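Long-range contacts in protein (glyceraldehyde 3-phosphate dehydrogenase) (Sulfolobus solfataricus, PDB 1B7G), which catalyses the phosphorylating oxidation of D-glyceraldehyde 3-phosphate in glycolysis, accepting either NAD or NADP as cofactor but markedly preferring NADP: residues V2-G8 / S78-T84; E72-K76 / I96-R102; A121-N126 / S320-M325; N224-K230 / D289-M293; N242-I246 / M325-N329. The protein carries 1 engineered substitution. One frame throughout, in Å; residues are numbered along the deposited sequence.

Contact 1: residues V2-G8 / S78-T84; sequences VNVAVNG and SDIVVDT. Unlike the reference sequence in segment 2-8: Val2 (reference Ile).
Val4 and Ile80 lie side by side and point the same way on one face of a parallel pair of strands, with Val4 CG2 4.1 Å from Ile80 CG2. Val4 CG1 stands anti to the backbone N (chi1 -169°), which turns it toward Val82 CG2, 3.9 Å away. Ile20 of helix 11-21 and Ile312 of helix 304-315 pack on this aliphatic layer. The reverse face carries Ala5, whose CB rests on Ser78 CB at 3.5 Å, and then Asn7 beside Asp83, amide and carboxylate turned 51° apart; Asn7 ND2 and Asp83 OD2 share the hydroxyl of Tyr97, and Asp83 OD1 is hydrogen-bonded to Thr85 OG1. Asp79 OD2 takes the Asn3 backbone N at 2.8 Å on its anti side, the donor tilted from the carboxylate plane, while a water joins Asn3 ND2 to Asp79 OD1. Thr84 OG1 donates to Gly8 O over 2.6 Å. At Gly8, first of a GxGxxG sequence, a side chain would collide with the carbonyl before it. The contact is thus aliphatic on the Val4 and Val82 face and polar at Asn7 and Asp83 on the other, Gly8 probably leading into the dinucleotide-binding turn of the Rossmann fold.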
# COMPACT_ATOMS: atom_id res chain seq x y z
N VAL A 2 22.78 9.25 -19.81
CA VAL A 2 21.93 10.44 -19.90
C VAL A 2 21.75 10.81 -18.43
O VAL A 2 21.40 9.94 -17.62
CB VAL A 2 20.67 10.36 -20.72
CG1 VAL A 2 19.41 10.00 -19.95
CG2 VAL A 2 20.44 11.69 -21.44
N ASN A 3 22.19 11.99 -18.05
CA ASN A 3 22.07 12.47 -16.68
C ASN A 3 20.69 13.13 -16.51
O ASN A 3 20.43 14.08 -17.23
CB ASN A 3 23.15 13.55 -16.42
CG ASN A 3 24.55 12.90 -16.31
OD1 ASN A 3 24.61 11.73 -15.95
ND2 ASN A 3 25.60 13.66 -16.61
N VAL A 4 19.87 12.62 -15.59
CA VAL A 4 18.52 13.15 -15.43
C VAL A 4 18.27 13.74 -14.05
O VAL A 4 18.51 13.13 -13.01
CB VAL A 4 17.43 12.07 -15.63
CG1 VAL A 4 16.04 12.72 -15.72
CG2 VAL A 4 17.68 11.19 -16.83
N ALA A 5 17.70 14.95 -14.07
CA ALA A 5 17.24 15.62 -12.87
C ALA A 5 15.70 15.44 -12.70
O ALA A 5 15.02 15.42 -13.70
CB ALA A 5 17.53 17.11 -13.06
N VAL A 6 15.18 15.39 -11.50
CA VAL A 6 13.76 15.39 -11.19
C VAL A 6 13.41 16.60 -10.32
O VAL A 6 13.78 16.72 -9.17
CB VAL A 6 13.23 14.14 -10.47
CG1 VAL A 6 11.73 14.23 -10.26
CG2 VAL A 6 13.58 12.88 -11.24
N ASN A 7 12.63 17.50 -10.91
CA ASN A 7 12.26 18.75 -10.23
C ASN A 7 10.87 18.58 -9.62
O ASN A 7 9.88 18.42 -10.32
CB ASN A 7 12.38 19.90 -11.22
CG ASN A 7 12.14 21.25 -10.55
OD1 ASN A 7 12.00 21.30 -9.33
ND2 ASN A 7 12.07 22.33 -11.32
N GLY A 8 10.82 18.43 -8.30
CA GLY A 8 9.63 18.18 -7.53
C GLY A 8 9.50 16.74 -7.06
O GLY A 8 8.84 15.92 -7.71
N SER A 78 22.25 18.49 -15.10
CA SER A 78 21.61 17.42 -15.87
C SER A 78 21.76 17.67 -17.35
O SER A 78 22.17 18.76 -17.79
CB SER A 78 20.11 17.40 -15.47
OG SER A 78 19.53 18.64 -15.86
N ASP A 79 21.55 16.65 -18.15
CA ASP A 79 21.35 16.69 -19.57
C ASP A 79 19.85 16.94 -19.88
O ASP A 79 19.53 17.29 -21.02
CB ASP A 79 21.70 15.32 -20.16
CG ASP A 79 23.19 15.01 -19.98
OD1 ASP A 79 24.01 15.95 -20.10
OD2 ASP A 79 23.53 13.84 -19.73
N ILE A 80 18.95 16.66 -18.94
CA ILE A 80 17.49 16.83 -19.17
C ILE A 80 16.74 16.81 -17.84
O ILE A 80 17.11 16.09 -16.89
CB ILE A 80 16.91 15.72 -20.06
CG1 ILE A 80 15.39 15.88 -20.34
CG2 ILE A 80 17.12 14.36 -19.38
CD1 ILE A 80 14.95 15.04 -21.56
N VAL A 81 15.69 17.64 -17.72
CA VAL A 81 14.97 17.70 -16.45
C VAL A 81 13.55 17.10 -16.59
O VAL A 81 12.91 17.41 -17.61
CB VAL A 81 14.80 19.16 -16.00
CG1 VAL A 81 14.12 19.21 -14.63
CG2 VAL A 81 16.13 19.91 -15.96
N VAL A 82 13.15 16.26 -15.67
CA VAL A 82 11.78 15.78 -15.54
C VAL A 82 11.07 16.69 -14.51
O VAL A 82 11.35 16.66 -13.31
CB VAL A 82 11.56 14.34 -15.10
CG1 VAL A 82 10.06 13.99 -15.10
CG2 VAL A 82 12.25 13.34 -16.05
N ASP A 83 10.22 17.57 -15.02
CA ASP A 83 9.53 18.52 -14.14
C ASP A 83 8.23 17.88 -13.65
O ASP A 83 7.37 17.56 -14.48
CB ASP A 83 9.26 19.84 -14.87
CG ASP A 83 8.60 20.89 -14.01
OD1 ASP A 83 7.59 20.62 -13.33
OD2 ASP A 83 9.08 22.05 -14.04
N THR A 84 8.16 17.70 -12.35
CA THR A 84 6.99 17.09 -11.71
C THR A 84 6.49 17.98 -10.58
O THR A 84 6.04 17.51 -9.54
CB THR A 84 7.28 15.68 -11.17
OG1 THR A 84 8.33 15.71 -10.21
CG2 THR A 84 7.67 14.71 -12.27
O HOH W 1 25.62 16.39 -17.48
O HOH W 2 6.24 14.93 -7.89

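Contact 2: residues E72-K76 / I96-R102; sequences EDLIK and IYLQLQR. Unlike the reference sequence in segment 72-76: Glu72 (reference Asp), Asp73 (reference Tyr).
Arg102 reaches across to the last turn of helix 71-77 and donates NH2 to Lys76 O at 2.6 Å. That oxygen sits at the guanidinium edge, 5° out of its plane, and is met on a lone pair in the carbonyl plane. NE adds weak bonds to the same oxygen and to Ile75 O, and NH1 a weak one back to Gln101 O. Arg102 CG passes Ile75 CG2 at 3.8 Å, and the bend at chi2 (-73°) beyond it turns CD and the head toward the carbonyls. Ile75 is the centre of the packing: its CD1 touches Tyr97 CE1 at the ring edge (3.7 Å), and its CG2 meets Leu100 CD1 at 3.9 Å. Farther out, Glu72 lays its CG against the same Leu100 methyl at 3.8 Å. Replacing Arg102 with a leucine would probably leave Lys76 O without its strong donor and the helix end less firmly tied. Gln101, with positive phi, is the C' residue of a Schellman motif that ends helix 89-99, and Arg102 follows it, its side chain heading for helix 71-77. The guanidinium at the C-terminal end of that helix probably offsets the partial negative charge there.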
# COMPACT_ATOMS: atom_id res chain seq x y z
N GLU A 72 18.72 25.53 -9.89
CA GLU A 72 19.53 25.88 -11.04
C GLU A 72 20.77 25.00 -11.15
O GLU A 72 21.16 24.59 -12.25
CB GLU A 72 19.96 27.34 -11.01
CG GLU A 72 18.87 28.32 -11.40
CD GLU A 72 17.87 28.56 -10.28
OE1 GLU A 72 18.07 28.03 -9.17
OE2 GLU A 72 16.89 29.30 -10.53
N ASP A 73 21.43 24.74 -10.03
CA ASP A 73 22.59 23.86 -10.03
C ASP A 73 22.21 22.50 -10.62
O ASP A 73 22.88 22.04 -11.56
CB ASP A 73 23.14 23.65 -8.62
CG ASP A 73 23.88 24.90 -8.14
OD1 ASP A 73 24.37 25.66 -8.99
OD2 ASP A 73 23.90 25.11 -6.92
N LEU A 74 21.14 21.94 -10.06
CA LEU A 74 20.64 20.62 -10.46
C LEU A 74 20.35 20.63 -11.95
O LEU A 74 20.76 19.75 -12.69
CB LEU A 74 19.37 20.23 -9.67
CG LEU A 74 18.59 19.01 -10.17
CD1 LEU A 74 19.42 17.74 -10.11
CD2 LEU A 74 17.29 18.78 -9.39
N ILE A 75 19.72 21.74 -12.39
CA ILE A 75 19.40 21.93 -13.78
C ILE A 75 20.64 21.95 -14.65
O ILE A 75 20.74 21.21 -15.64
CB ILE A 75 18.53 23.21 -13.99
CG1 ILE A 75 17.19 23.01 -13.28
CG2 ILE A 75 18.31 23.38 -15.49
CD1 ILE A 75 16.43 24.27 -12.95
N LYS A 76 21.62 22.77 -14.26
CA LYS A 76 22.88 22.89 -14.98
C LYS A 76 23.61 21.56 -15.10
O LYS A 76 24.13 21.20 -16.18
CB LYS A 76 23.79 23.95 -14.32
CG LYS A 76 23.48 25.39 -14.63
CD LYS A 76 24.17 26.44 -13.78
CE LYS A 76 23.31 27.00 -12.68
NZ LYS A 76 23.95 28.09 -11.89
N ILE A 96 13.53 29.27 -17.03
CA ILE A 96 14.82 28.87 -16.45
C ILE A 96 15.48 27.74 -17.22
O ILE A 96 16.65 27.82 -17.63
CB ILE A 96 14.63 28.54 -14.96
CG1 ILE A 96 14.17 29.81 -14.24
CG2 ILE A 96 15.90 28.01 -14.33
CD1 ILE A 96 13.48 29.61 -12.92
N TYR A 97 14.73 26.69 -17.58
CA TYR A 97 15.31 25.63 -18.41
C TYR A 97 15.78 26.18 -19.77
O TYR A 97 16.76 25.71 -20.36
CB TYR A 97 14.35 24.48 -18.64
CG TYR A 97 13.67 23.89 -17.42
CD1 TYR A 97 14.33 23.71 -16.22
CD2 TYR A 97 12.34 23.48 -17.52
CE1 TYR A 97 13.70 23.15 -15.12
CE2 TYR A 97 11.70 22.90 -16.43
CZ TYR A 97 12.37 22.74 -15.24
OH TYR A 97 11.73 22.22 -14.14
N LEU A 98 15.06 27.15 -20.33
CA LEU A 98 15.46 27.70 -21.62
C LEU A 98 16.77 28.49 -21.53
O LEU A 98 17.62 28.41 -22.44
CB LEU A 98 14.39 28.66 -22.16
CG LEU A 98 13.24 28.01 -22.93
CD1 LEU A 98 12.08 28.99 -23.03
CD2 LEU A 98 13.72 27.52 -24.28
N GLN A 99 16.87 29.29 -20.49
CA GLN A 99 18.05 30.15 -20.31
C GLN A 99 19.27 29.31 -19.93
O GLN A 99 20.40 29.59 -20.32
CB GLN A 99 17.80 31.24 -19.27
CG GLN A 99 17.81 30.73 -17.84
CD GLN A 99 18.10 31.82 -16.82
OE1 GLN A 99 17.18 32.50 -16.35
NE2 GLN A 99 19.37 31.98 -16.48
N LEU A 100 19.01 28.20 -19.23
CA LEU A 100 20.06 27.27 -18.85
C LEU A 100 20.21 26.18 -19.89
O LEU A 100 20.96 25.23 -19.72
CB LEU A 100 19.84 26.72 -17.45
CG LEU A 100 19.79 27.75 -16.32
CD1 LEU A 100 19.42 27.09 -15.00
CD2 LEU A 100 21.15 28.45 -16.21
N GLN A 101 19.55 26.36 -21.03
CA GLN A 101 19.64 25.47 -22.17
C GLN A 101 19.51 24.00 -21.86
O GLN A 101 20.29 23.15 -22.32
CB GLN A 101 20.95 25.79 -22.93
CG GLN A 101 21.02 27.26 -23.38
CD GLN A 101 22.40 27.63 -23.89
OE1 GLN A 101 23.19 26.75 -24.26
NE2 GLN A 101 22.72 28.92 -23.90
N ARG A 102 18.43 23.59 -21.14
CA ARG A 102 18.25 22.17 -20.84
C ARG A 102 16.87 21.68 -21.30
O ARG A 102 15.90 22.38 -21.06
CB ARG A 102 18.39 21.94 -19.33
CG ARG A 102 19.80 22.23 -18.80
CD ARG A 102 20.78 21.15 -19.22
NE ARG A 102 22.11 21.36 -18.68
CZ ARG A 102 23.13 21.98 -19.28
NH1 ARG A 102 23.01 22.47 -20.50
NH2 ARG A 102 24.29 22.09 -18.65

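Contact 3: residues A121-N126 / S320-M325; sequences ALCNYN and SAEDSM
Tyr125 lays one ring face over the first turn of helix 321-331. Ala321 CA stands 3.5 Å from the ring centroid and 20° off the normal, a CH-pi contact displaced toward the rim, and Ala321 CB closes on Tyr125 CD1 at 3.4 Å. Tyr125 CG is anti to the backbone N (chi1 177°), which points the ring toward Ala321; its far end comes by Ser324 CB, 3.7 Å from Tyr125 OH. A second patch lies one turn along, where Met325 SD touches both Ala121 CB (3.8 Å) and Leu122 CD1 (3.9 Å). On the other flank a water accepts from Ala321 N and donates to Asn126 OD1, supplying the first amide of the helix with a partner.

Tyr125 OH is hydrogen-bonded to Met319 O, which helps hold the ring in place, and Ser324 OG is held by Asp310 and Arg313 of helix 304-315. The 121-126 turn is itself tied to helix 139-152 by the Cys123-Cys149 disulfide. Ser320 is the N-cap of helix 321-331, its OG accepting from Asp323 N at 2.9 Å, and this capped start packs against a second short helix segment running at 134° to it.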
# COMPACT_ATOMS: atom_id res chain seq x y z
N ALA A 121 3.45 7.54 -25.10
CA ALA A 121 4.32 6.65 -25.85
C ALA A 121 3.64 5.68 -26.78
O ALA A 121 4.15 5.40 -27.86
CB ALA A 121 5.28 5.86 -24.94
N LEU A 122 2.47 5.15 -26.46
CA LEU A 122 1.74 4.28 -27.34
C LEU A 122 1.16 5.05 -28.53
O LEU A 122 0.55 4.37 -29.37
CB LEU A 122 0.63 3.53 -26.61
CG LEU A 122 0.99 2.20 -25.96
CD1 LEU A 122 2.03 2.40 -24.87
CD2 LEU A 122 -0.23 1.49 -25.39
N CYS A 123 1.22 6.37 -28.60
CA CYS A 123 0.62 7.06 -29.71
C CYS A 123 1.57 7.90 -30.58
O CYS A 123 1.36 7.84 -31.79
CB CYS A 123 -0.52 8.04 -29.31
SG CYS A 123 -1.82 7.24 -28.33
N ASN A 124 2.44 8.73 -30.04
CA ASN A 124 3.18 9.65 -30.89
C ASN A 124 4.62 9.88 -30.47
O ASN A 124 5.16 11.00 -30.56
CB ASN A 124 2.41 11.00 -30.95
CG ASN A 124 2.48 11.72 -29.62
OD1 ASN A 124 2.68 11.07 -28.59
ND2 ASN A 124 2.40 13.05 -29.64
N TYR A 125 5.29 8.82 -30.05
CA TYR A 125 6.72 8.94 -29.71
C TYR A 125 7.51 9.47 -30.92
O TYR A 125 8.25 10.44 -30.79
CB TYR A 125 7.23 7.57 -29.31
CG TYR A 125 8.70 7.44 -28.98
CD1 TYR A 125 9.70 7.35 -29.98
CD2 TYR A 125 9.10 7.37 -27.67
CE1 TYR A 125 11.03 7.22 -29.60
CE2 TYR A 125 10.41 7.21 -27.29
CZ TYR A 125 11.39 7.13 -28.29
OH TYR A 125 12.70 6.97 -27.88
N ASN A 126 7.23 8.90 -32.09
CA ASN A 126 7.92 9.34 -33.31
C ASN A 126 7.74 10.81 -33.55
O ASN A 126 8.71 11.49 -33.94
CB ASN A 126 7.54 8.52 -34.54
CG ASN A 126 7.97 7.09 -34.48
OD1 ASN A 126 8.91 6.77 -33.75
ND2 ASN A 126 7.26 6.17 -35.14
N SER A 320 14.66 3.98 -30.75
CA SER A 320 13.36 3.93 -31.41
C SER A 320 12.25 3.88 -30.35
O SER A 320 12.58 3.56 -29.22
CB SER A 320 13.27 2.74 -32.34
OG SER A 320 13.07 1.50 -31.67
N ALA A 321 11.00 4.07 -30.78
CA ALA A 321 9.84 4.00 -29.92
C ALA A 321 9.76 2.62 -29.28
O ALA A 321 9.60 2.42 -28.08
CB ALA A 321 8.56 4.26 -30.73
N GLU A 322 9.94 1.63 -30.15
CA GLU A 322 9.90 0.24 -29.76
C GLU A 322 11.03 -0.14 -28.81
O GLU A 322 10.81 -0.86 -27.80
CB GLU A 322 9.86 -0.64 -30.99
CG GLU A 322 9.37 -2.05 -30.66
CD GLU A 322 7.84 -2.12 -30.68
OE1 GLU A 322 7.15 -1.08 -30.82
OE2 GLU A 322 7.33 -3.25 -30.60
N ASP A 323 12.26 0.25 -29.13
CA ASP A 323 13.38 -0.03 -28.23
C ASP A 323 13.16 0.60 -26.84
O ASP A 323 13.46 -0.03 -25.82
CB ASP A 323 14.69 0.52 -28.81
CG ASP A 323 15.21 -0.38 -29.92
OD1 ASP A 323 14.79 -1.54 -30.03
OD2 ASP A 323 16.04 0.08 -30.72
N SER A 324 12.80 1.87 -26.80
CA SER A 324 12.57 2.58 -25.54
C SER A 324 11.46 1.91 -24.72
O SER A 324 11.67 1.43 -23.60
CB SER A 324 12.17 4.03 -25.75
OG SER A 324 12.07 4.75 -24.53
N MET A 325 10.33 1.66 -25.37
CA MET A 325 9.22 1.04 -24.61
C MET A 325 9.61 -0.33 -24.10
O MET A 325 9.24 -0.72 -22.99
CB MET A 325 7.95 1.08 -25.40
CG MET A 325 7.30 2.49 -25.49
SD MET A 325 5.66 2.29 -26.24
CE MET A 325 6.06 1.66 -27.85
O HOH W 3 10.85 5.14 -33.45

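Contact 4: residues N224-K230 / D289-M293; sequences NITLKDK and DDEVM
Asn224 meets two residues of the neighbouring strand along its side chain. Its CB is 4.1 Å from Met293 CG, its antiparallel pair partner. With CG anti to the backbone N (chi1 175°), the amide then swings along the sheet face toward Glu291. OD1 comes no closer to Glu291 than 3.8 Å, at OE2, while ND2 ends the chain by donating to Glu291 OE2 at 2.6 Å. The bond is somewhat bent, 132° at the hydrogen, and uses the anti lone pair of OE2; the carboxylate oxygen lies 27° out of the amide plane. An alanine here would remove the amide and is likely to leave Glu291 OE2 without this donor, its carboxylate freer to turn on the sheet surface.

The opposite face is apolar. Ile225 and Val292 form a hydrogen-bonded pair, their backbones joined both ways, Ile225 N to Val292 O being 2.7 Å; next to them Leu227 CD1 crosses to Val292 CG2 at 3.6 Å. A bond from Leu227 N to Asp290 O, 2.8 Å, carries the ladder on to Leu227. Strand 157-167 bonds the far edge of 219-227, with Val157 touching Ile225 and Leu227. The pairing is a piece of the antiparallel strand arrangement within the mixed sheet of the GAPDH C-terminal domain, with Asn224, Thr226 and Glu291 on one face and Ile225 and Val292 buried on the other.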
# COMPACT_ATOMS: atom_id res chain seq x y z
N ASN A 224 -17.38 5.13 -24.37
CA ASN A 224 -18.17 4.72 -25.54
C ASN A 224 -17.37 5.17 -26.78
O ASN A 224 -17.21 6.35 -26.99
CB ASN A 224 -19.54 5.38 -25.50
CG ASN A 224 -20.36 5.08 -26.75
OD1 ASN A 224 -19.99 5.29 -27.91
ND2 ASN A 224 -21.56 4.57 -26.50
N ILE A 225 -16.98 4.14 -27.54
CA ILE A 225 -16.17 4.43 -28.74
C ILE A 225 -17.00 4.07 -29.98
O ILE A 225 -17.71 3.07 -30.02
CB ILE A 225 -14.89 3.57 -28.72
CG1 ILE A 225 -13.94 3.92 -27.56
CG2 ILE A 225 -14.11 3.71 -30.04
CD1 ILE A 225 -12.90 2.83 -27.35
N THR A 226 -16.91 4.96 -31.01
CA THR A 226 -17.56 4.61 -32.27
C THR A 226 -16.45 4.38 -33.31
O THR A 226 -15.56 5.23 -33.39
CB THR A 226 -18.49 5.72 -32.80
OG1 THR A 226 -19.42 6.02 -31.78
CG2 THR A 226 -19.20 5.25 -34.08
N LEU A 227 -16.42 3.21 -33.90
CA LEU A 227 -15.39 2.83 -34.86
C LEU A 227 -15.85 3.04 -36.31
O LEU A 227 -17.04 3.14 -36.62
CB LEU A 227 -15.05 1.34 -34.68
CG LEU A 227 -14.68 0.94 -33.25
CD1 LEU A 227 -14.54 -0.56 -33.11
CD2 LEU A 227 -13.42 1.67 -32.81
N LYS A 228 -14.88 3.05 -37.23
CA LYS A 228 -15.22 3.31 -38.64
C LYS A 228 -15.98 2.15 -39.21
O LYS A 228 -16.92 2.27 -40.00
CB LYS A 228 -13.91 3.58 -39.38
CG LYS A 228 -13.98 3.42 -40.90
CD LYS A 228 -13.16 4.52 -41.56
CE LYS A 228 -12.56 4.07 -42.88
NZ LYS A 228 -12.03 5.24 -43.65
N ASP A 229 -15.53 0.95 -38.85
CA ASP A 229 -16.07 -0.29 -39.34
C ASP A 229 -16.69 -1.14 -38.24
O ASP A 229 -16.35 -0.95 -37.07
CB ASP A 229 -14.88 -1.10 -39.95
CG ASP A 229 -13.97 -0.16 -40.73
OD1 ASP A 229 -14.48 0.49 -41.67
OD2 ASP A 229 -12.79 -0.01 -40.32
N LYS A 230 -17.54 -2.09 -38.63
CA LYS A 230 -18.14 -3.01 -37.67
C LYS A 230 -17.06 -4.03 -37.33
O LYS A 230 -16.26 -4.39 -38.21
CB LYS A 230 -19.38 -3.70 -38.23
CG LYS A 230 -20.38 -2.77 -38.89
CD LYS A 230 -21.57 -3.54 -39.45
CE LYS A 230 -22.59 -2.62 -40.09
NZ LYS A 230 -22.31 -2.37 -41.53
N ASP A 289 -21.27 -4.25 -33.57
CA ASP A 289 -21.08 -3.53 -34.83
C ASP A 289 -19.98 -2.49 -34.65
O ASP A 289 -18.83 -2.89 -34.50
CB ASP A 289 -22.37 -2.92 -35.34
CG ASP A 289 -23.47 -3.90 -35.67
OD1 ASP A 289 -23.24 -5.07 -36.03
OD2 ASP A 289 -24.64 -3.47 -35.55
N ASP A 290 -20.30 -1.21 -34.83
CA ASP A 290 -19.31 -0.15 -34.74
C ASP A 290 -19.27 0.52 -33.35
O ASP A 290 -18.51 1.46 -33.15
CB ASP A 290 -19.54 0.93 -35.79
CG ASP A 290 -20.77 1.77 -35.56
OD1 ASP A 290 -21.57 1.49 -34.64
OD2 ASP A 290 -20.97 2.73 -36.34
N GLU A 291 -20.04 -0.02 -32.40
CA GLU A 291 -20.04 0.55 -31.07
C GLU A 291 -19.29 -0.32 -30.07
O GLU A 291 -19.58 -1.50 -29.91
CB GLU A 291 -21.46 0.76 -30.53
CG GLU A 291 -21.58 1.98 -29.63
CD GLU A 291 -22.85 2.00 -28.79
OE1 GLU A 291 -23.80 1.25 -29.09
OE2 GLU A 291 -22.87 2.78 -27.82
N VAL A 292 -18.36 0.31 -29.35
CA VAL A 292 -17.66 -0.38 -28.29
C VAL A 292 -17.92 0.38 -26.96
O VAL A 292 -17.78 1.60 -26.88
CB VAL A 292 -16.14 -0.41 -28.52
CG1 VAL A 292 -15.45 -1.02 -27.31
CG2 VAL A 292 -15.79 -1.23 -29.76
N MET A 293 -18.25 -0.38 -25.93
CA MET A 293 -18.39 0.22 -24.60
C MET A 293 -17.50 -0.59 -23.64
O MET A 293 -17.28 -1.74 -23.93
CB MET A 293 -19.83 0.27 -24.13
CG MET A 293 -20.59 1.52 -24.54
SD MET A 293 -22.35 1.50 -24.12
CE MET A 293 -22.93 0.30 -25.30
O HOH W 4 -18.76 4.81 -37.98

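Contact 5: residues N242-I246 / M325-N329; sequences NTPRI and MRITN
The guanidinium of Arg245 offers its edge to a single oxygen, Asn329 OD1, which lies almost in its plane. NE and NH2 both donate to it, each at 3.0 Å, a side-on grip by two nitrogens on one atom. The NE bond falls on a lone pair in the carbonyl plane of Asn329, whereas NH2 comes from above that plane, 44° out of it, the amide being turned 79° against the guanidinium. Thr328 CG2 comes within 3.4 Å of Arg245 NH2 and Met325 CG within 3.8 Å, both approaching obliquely. The other end of the amide, Asn329 ND2, packs against Pro244 CB at 3.5 Å. The Arg245 chain is extended from CG to NE (chi2 -176°), which carries its head from the loop to the helix. Two donors on OD1 probably hold the amide from turning.

The charge is met by helix 304-315, where Asp310 takes NH2 and Glu307 takes NH1 in salt bridges. Ala121 and Leu122 of helix 121-128 pack on the arginine. From a type II turn, Thr243 to Ile246, Arg245 thus joins helices 121-128, 304-315 and 321-331 just before strand 246-249, outermost of the mixed sheet within this chain.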
# COMPACT_ATOMS: atom_id res chain seq x y z
N ASN A 242 -3.21 -8.09 -25.27
CA ASN A 242 -1.84 -8.23 -25.72
C ASN A 242 -1.11 -6.92 -25.90
O ASN A 242 -0.35 -6.70 -26.86
CB ASN A 242 -1.88 -8.97 -27.09
CG ASN A 242 -2.15 -10.44 -26.84
OD1 ASN A 242 -1.22 -11.10 -26.36
ND2 ASN A 242 -3.38 -10.91 -27.07
N THR A 243 -1.33 -5.98 -24.98
CA THR A 243 -0.68 -4.67 -25.12
C THR A 243 -0.11 -4.25 -23.79
O THR A 243 -0.87 -3.95 -22.82
CB THR A 243 -1.69 -3.60 -25.59
OG1 THR A 243 -2.36 -4.01 -26.77
CG2 THR A 243 -1.06 -2.24 -25.79
N PRO A 244 1.20 -4.19 -23.64
CA PRO A 244 1.79 -3.61 -22.45
C PRO A 244 1.26 -2.21 -22.14
O PRO A 244 1.31 -1.33 -22.95
CB PRO A 244 3.28 -3.58 -22.74
CG PRO A 244 3.47 -4.64 -23.77
CD PRO A 244 2.22 -4.58 -24.62
N ARG A 245 0.96 -2.04 -20.83
CA ARG A 245 0.47 -0.78 -20.31
C ARG A 245 -1.08 -0.77 -20.19
O ARG A 245 -1.66 0.14 -19.66
CB ARG A 245 1.05 0.46 -20.95
CG ARG A 245 2.51 0.64 -20.58
CD ARG A 245 3.13 1.92 -21.13
NE ARG A 245 4.60 1.67 -21.23
CZ ARG A 245 5.46 2.60 -21.61
NH1 ARG A 245 5.05 3.83 -21.87
NH2 ARG A 245 6.75 2.28 -21.72
N ILE A 246 -1.62 -1.90 -20.59
CA ILE A 246 -3.05 -2.20 -20.48
C ILE A 246 -3.16 -3.59 -19.87
O ILE A 246 -2.50 -4.53 -20.36
CB ILE A 246 -3.80 -2.17 -21.81
CG1 ILE A 246 -3.87 -0.76 -22.40
CG2 ILE A 246 -5.23 -2.71 -21.63
CD1 ILE A 246 -4.45 -0.70 -23.82
N MET A 325 10.33 1.66 -25.37
CA MET A 325 9.22 1.04 -24.61
C MET A 325 9.61 -0.33 -24.10
O MET A 325 9.24 -0.72 -22.99
CB MET A 325 7.95 1.08 -25.40
CG MET A 325 7.30 2.49 -25.49
SD MET A 325 5.66 2.29 -26.24
CE MET A 325 6.06 1.66 -27.85
N ARG A 326 10.44 -1.09 -24.85
CA ARG A 326 10.83 -2.40 -24.35
C ARG A 326 11.68 -2.28 -23.09
O ARG A 326 11.43 -3.01 -22.12
CB ARG A 326 11.46 -3.28 -25.43
CG ARG A 326 12.28 -4.43 -24.89
CD ARG A 326 13.16 -5.10 -25.95
NE ARG A 326 12.44 -5.18 -27.21
CZ ARG A 326 12.68 -4.49 -28.31
NH1 ARG A 326 13.69 -3.63 -28.39
NH2 ARG A 326 11.87 -4.66 -29.36
N ILE A 327 12.61 -1.34 -23.02
CA ILE A 327 13.47 -1.19 -21.84
C ILE A 327 12.67 -0.64 -20.66
O ILE A 327 12.78 -1.11 -19.53
CB ILE A 327 14.69 -0.33 -22.14
CG1 ILE A 327 15.61 -1.15 -23.11
CG2 ILE A 327 15.46 0.05 -20.91
CD1 ILE A 327 16.55 -0.28 -23.90
N THR A 328 11.87 0.38 -20.95
CA THR A 328 10.99 0.96 -19.91
C THR A 328 10.12 -0.15 -19.35
O THR A 328 10.16 -0.37 -18.15
CB THR A 328 10.15 2.06 -20.50
OG1 THR A 328 11.04 3.08 -20.98
CG2 THR A 328 9.20 2.67 -19.44
N ASN A 329 9.44 -0.91 -20.21
CA ASN A 329 8.58 -1.98 -19.80
C ASN A 329 9.25 -3.07 -18.98
O ASN A 329 8.73 -3.45 -17.91
CB ASN A 329 7.82 -2.58 -20.99
CG ASN A 329 6.76 -1.58 -21.48
OD1 ASN A 329 6.47 -0.58 -20.84
ND2 ASN A 329 6.26 -1.84 -22.66

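In the fold
Contacts 1 and 2 are neighbours in the nucleotide-binding domain, their centres about 10 Å apart: Tyr97 OH lies 2.7 Å from Asp83 OD2, and helices 71-77 and 89-99 flank strand 80-83 in the chain. Contacts 3 and 5 share Met325 and helix 321-331, with centres about 10 Å apart and Leu122 CD1 3.9 Å from Arg245 CD. Contact 4 lies in the catalytic domain, on the other side of the chain's centre from contact 1 and about 41 Å from it between centres. Nearest to a cofactor site is contact 1, where the Thr84 side chain is about 4 Å from that of Ile12, an NAD-binding residue by similarity; the other four are away from the annotated sites.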